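PDB 4IED: class D beta-lactamase from Fusobacterium nucleatum subsp. polymorphum, which probably hydrolyses the beta-lactam ring of antibiotics such as penicillins to give substituted beta-amino acids. Local coordinates for residues L127-I137 with P149-L160. Residues are numbered along the deposited sequence; the frame is centred on the assembly and turned at random.
Sequences LNKLNYGNKEI and PLKISAMEQVKL
Ile152 sets its CD1 methyl over the centre of the Tyr132 ring, 3.6 Å from the centroid and 11° off the ring normal, a CH-pi contact. CG1 anti to the backbone N (chi1 -167°) and an extended chain put it there. Leu160 CD1 approaches the ring obliquely, 3.5 Å from Tyr132 CD2, and Leu150 CD2 does so near CE1; both cross the tyrosine at about a right angle. In the ring plane, a water bonds to Tyr132 OH and, weakly, to NE2 of Gln157, whose OE1 bonds to Ser58. Tyr132 opens a type II' turn to Lys135, which follows the Schellman end of helix 108-130 and packs against the extended segment leading into helix 154-165 in the transpeptidase-like fold. Gly133 CA makes a CA-H...O contact with Lys151 O at 3.2 Å. Asn134 clamps the segment: its N donates to Lys151 O (2.9 Å, 162°), and its ND2 to Pro149 O (3.1 Å), close to the plane of the Asn134 amide. Asn134 OD1 accepts Lys151 N and Glu136 N from opposite faces, the latter closing an Asx turn, so three side-chain bonds fix the amide's rotation. Asn134 and Glu136 are also magnesium ligands in a crystal of this protein.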
# COMPACT_ATOMS: atom_id res chain seq x y z
N LEU A 127 -10.03 -2.93 -10.76
CA LEU A 127 -10.45 -1.98 -9.71
C LEU A 127 -11.91 -2.30 -9.27
O LEU A 127 -12.25 -2.23 -8.12
CB LEU A 127 -10.39 -0.54 -10.18
CG LEU A 127 -8.99 0.04 -10.50
CD1 LEU A 127 -9.06 1.51 -10.98
CD2 LEU A 127 -8.08 -0.09 -9.32
N ASN A 128 -12.74 -2.66 -10.26
CA ASN A 128 -14.15 -2.86 -9.99
C ASN A 128 -14.35 -4.16 -9.22
O ASN A 128 -15.17 -4.22 -8.28
CB ASN A 128 -14.94 -2.90 -11.28
CG ASN A 128 -15.14 -1.51 -11.88
OD1 ASN A 128 -14.66 -0.53 -11.31
ND2 ASN A 128 -15.81 -1.41 -12.97
N LYS A 129 -13.54 -5.19 -9.55
CA LYS A 129 -13.57 -6.50 -8.84
C LYS A 129 -13.14 -6.32 -7.38
O LYS A 129 -13.71 -6.96 -6.46
CB LYS A 129 -12.73 -7.49 -9.55
CG LYS A 129 -13.40 -8.07 -10.77
CD LYS A 129 -12.30 -8.63 -11.66
CE LYS A 129 -11.73 -9.84 -11.05
NZ LYS A 129 -10.92 -10.50 -12.12
N LEU A 130 -12.13 -5.47 -7.14
CA LEU A 130 -11.70 -5.09 -5.82
C LEU A 130 -12.55 -4.10 -5.08
O LEU A 130 -12.35 -3.84 -3.90
CB LEU A 130 -10.27 -4.50 -5.89
CG LEU A 130 -9.15 -5.44 -6.26
CD1 LEU A 130 -7.94 -4.73 -6.81
CD2 LEU A 130 -8.79 -6.45 -5.16
N ASN A 131 -13.49 -3.45 -5.81
CA ASN A 131 -14.20 -2.31 -5.34
C ASN A 131 -13.23 -1.27 -4.68
O ASN A 131 -13.46 -0.77 -3.59
CB ASN A 131 -15.26 -2.66 -4.33
CG ASN A 131 -16.21 -1.52 -4.07
OD1 ASN A 131 -16.57 -0.74 -4.99
ND2 ASN A 131 -16.65 -1.41 -2.83
N TYR A 132 -12.13 -0.98 -5.39
CA TYR A 132 -10.96 -0.22 -4.89
C TYR A 132 -11.25 1.28 -4.88
O TYR A 132 -11.27 1.95 -5.93
CB TYR A 132 -9.71 -0.49 -5.76
CG TYR A 132 -8.43 0.11 -5.20
CD1 TYR A 132 -8.12 1.41 -5.41
CD2 TYR A 132 -7.50 -0.68 -4.48
CE1 TYR A 132 -6.97 1.93 -4.86
CE2 TYR A 132 -6.36 -0.14 -3.95
CZ TYR A 132 -6.07 1.18 -4.13
OH TYR A 132 -4.90 1.70 -3.67
N GLY A 133 -11.43 1.85 -3.69
CA GLY A 133 -11.63 3.26 -3.59
C GLY A 133 -12.72 3.77 -4.50
O GLY A 133 -13.78 3.15 -4.63
N ASN A 134 -12.53 4.92 -5.10
CA ASN A 134 -13.50 5.44 -6.06
C ASN A 134 -13.49 4.81 -7.45
O ASN A 134 -14.33 5.12 -8.31
CB ASN A 134 -13.44 6.98 -6.14
CG ASN A 134 -12.14 7.50 -6.74
OD1 ASN A 134 -11.33 6.70 -7.30
ND2 ASN A 134 -11.94 8.85 -6.67
N LYS A 135 -12.49 3.96 -7.68
CA LYS A 135 -12.44 3.18 -8.95
C LYS A 135 -12.27 4.11 -10.20
O LYS A 135 -12.57 3.71 -11.32
CB LYS A 135 -13.63 2.25 -9.15
CG LYS A 135 -13.87 1.25 -8.03
CD LYS A 135 -15.27 0.71 -7.95
CE LYS A 135 -16.28 1.63 -7.27
NZ LYS A 135 -16.05 1.87 -5.84
N GLU A 136 -11.70 5.27 -10.05
CA GLU A 136 -11.59 6.19 -11.18
C GLU A 136 -10.19 6.08 -11.82
O GLU A 136 -9.17 6.26 -11.11
CB GLU A 136 -11.80 7.60 -10.69
CG GLU A 136 -13.20 7.78 -10.12
CD GLU A 136 -14.26 7.65 -11.19
OE1 GLU A 136 -14.18 8.31 -12.24
OE2 GLU A 136 -15.25 6.96 -10.92
N ILE A 137 -10.18 5.89 -13.11
CA ILE A 137 -8.99 5.83 -13.90
C ILE A 137 -8.79 7.13 -14.71
O ILE A 137 -7.68 7.41 -15.18
CB ILE A 137 -8.87 4.56 -14.77
CG1 ILE A 137 -8.78 3.35 -13.82
CG2 ILE A 137 -7.75 4.70 -15.81
CD1 ILE A 137 -9.00 2.13 -14.69
N PRO A 149 -7.25 10.51 -11.07
CA PRO A 149 -8.39 10.70 -10.22
C PRO A 149 -8.65 9.62 -9.20
O PRO A 149 -9.55 9.80 -8.33
CB PRO A 149 -9.52 10.77 -11.19
CG PRO A 149 -9.11 9.86 -12.29
CD PRO A 149 -7.63 10.06 -12.42
N LEU A 150 -7.86 8.54 -9.19
CA LEU A 150 -8.15 7.47 -8.19
C LEU A 150 -7.87 7.97 -6.79
O LEU A 150 -6.87 8.63 -6.48
CB LEU A 150 -7.23 6.30 -8.49
CG LEU A 150 -7.44 4.98 -7.63
CD1 LEU A 150 -8.86 4.49 -7.81
CD2 LEU A 150 -6.46 3.92 -8.08
N LYS A 151 -8.77 7.62 -5.88
CA LYS A 151 -8.61 7.95 -4.45
C LYS A 151 -9.19 6.77 -3.64
O LYS A 151 -10.12 6.06 -4.07
CB LYS A 151 -9.38 9.20 -4.07
CG LYS A 151 -8.92 10.51 -4.72
CD LYS A 151 -9.81 11.62 -4.24
CE LYS A 151 -9.33 12.92 -4.83
NZ LYS A 151 -10.24 13.99 -4.40
N ILE A 152 -8.59 6.54 -2.47
CA ILE A 152 -8.94 5.53 -1.49
C ILE A 152 -8.68 5.97 -0.10
O ILE A 152 -7.75 6.77 0.13
CB ILE A 152 -8.25 4.17 -1.84
CG1 ILE A 152 -8.83 3.02 -1.03
CG2 ILE A 152 -6.76 4.29 -1.65
CD1 ILE A 152 -8.36 1.59 -1.44
N SER A 153 -9.52 5.57 0.87
CA SER A 153 -9.33 5.96 2.24
C SER A 153 -8.52 4.96 3.04
O SER A 153 -8.36 3.84 2.63
CB SER A 153 -10.67 6.23 2.92
OG SER A 153 -11.33 4.97 3.15
N ALA A 154 -8.02 5.41 4.20
CA ALA A 154 -7.27 4.49 5.09
C ALA A 154 -8.20 3.32 5.45
O ALA A 154 -7.75 2.21 5.49
CB ALA A 154 -6.72 5.24 6.34
N MET A 155 -9.46 3.61 5.75
CA MET A 155 -10.40 2.55 6.16
C MET A 155 -10.58 1.55 4.99
O MET A 155 -10.62 0.32 5.22
CB MET A 155 -11.78 3.12 6.55
CG MET A 155 -12.62 2.18 7.33
SD MET A 155 -12.05 2.00 9.02
CE MET A 155 -12.39 3.48 9.75
N GLU A 156 -10.69 2.01 3.77
CA GLU A 156 -10.85 1.18 2.62
C GLU A 156 -9.63 0.35 2.41
O GLU A 156 -9.76 -0.84 2.04
CB GLU A 156 -11.16 2.12 1.40
CG GLU A 156 -12.61 2.56 1.33
CD GLU A 156 -12.87 3.60 0.32
OE1 GLU A 156 -12.02 4.32 -0.21
OE2 GLU A 156 -14.14 3.76 0.08
N GLN A 157 -8.44 0.92 2.56
CA GLN A 157 -7.18 0.15 2.40
C GLN A 157 -7.19 -1.00 3.42
O GLN A 157 -6.86 -2.15 3.07
CB GLN A 157 -5.98 1.00 2.63
CG GLN A 157 -5.76 2.12 1.60
CD GLN A 157 -4.58 1.94 0.71
OE1 GLN A 157 -3.91 3.00 0.27
NE2 GLN A 157 -4.25 0.77 0.37
N VAL A 158 -7.50 -0.74 4.68
CA VAL A 158 -7.50 -1.75 5.74
C VAL A 158 -8.44 -2.88 5.39
O VAL A 158 -8.12 -4.05 5.61
CB VAL A 158 -7.80 -1.08 7.09
CG1 VAL A 158 -8.07 -2.18 8.15
CG2 VAL A 158 -6.64 -0.22 7.51
N LYS A 159 -9.64 -2.55 4.89
CA LYS A 159 -10.60 -3.61 4.52
C LYS A 159 -10.03 -4.53 3.46
O LYS A 159 -10.09 -5.77 3.56
CB LYS A 159 -11.94 -3.00 4.14
CG LYS A 159 -12.72 -2.37 5.29
CD LYS A 159 -14.12 -1.88 5.02
CE LYS A 159 -14.71 -1.10 6.24
NZ LYS A 159 -15.99 -0.31 5.92
N LEU A 160 -9.39 -3.95 2.44
CA LEU A 160 -8.79 -4.72 1.40
C LEU A 160 -7.64 -5.60 1.89
O LEU A 160 -7.46 -6.77 1.49
CB LEU A 160 -8.29 -3.89 0.24
CG LEU A 160 -9.28 -3.36 -0.74
CD1 LEU A 160 -8.63 -2.25 -1.58
CD2 LEU A 160 -9.85 -4.45 -1.59
O HOH W 1 -3.42 0.07 -2.10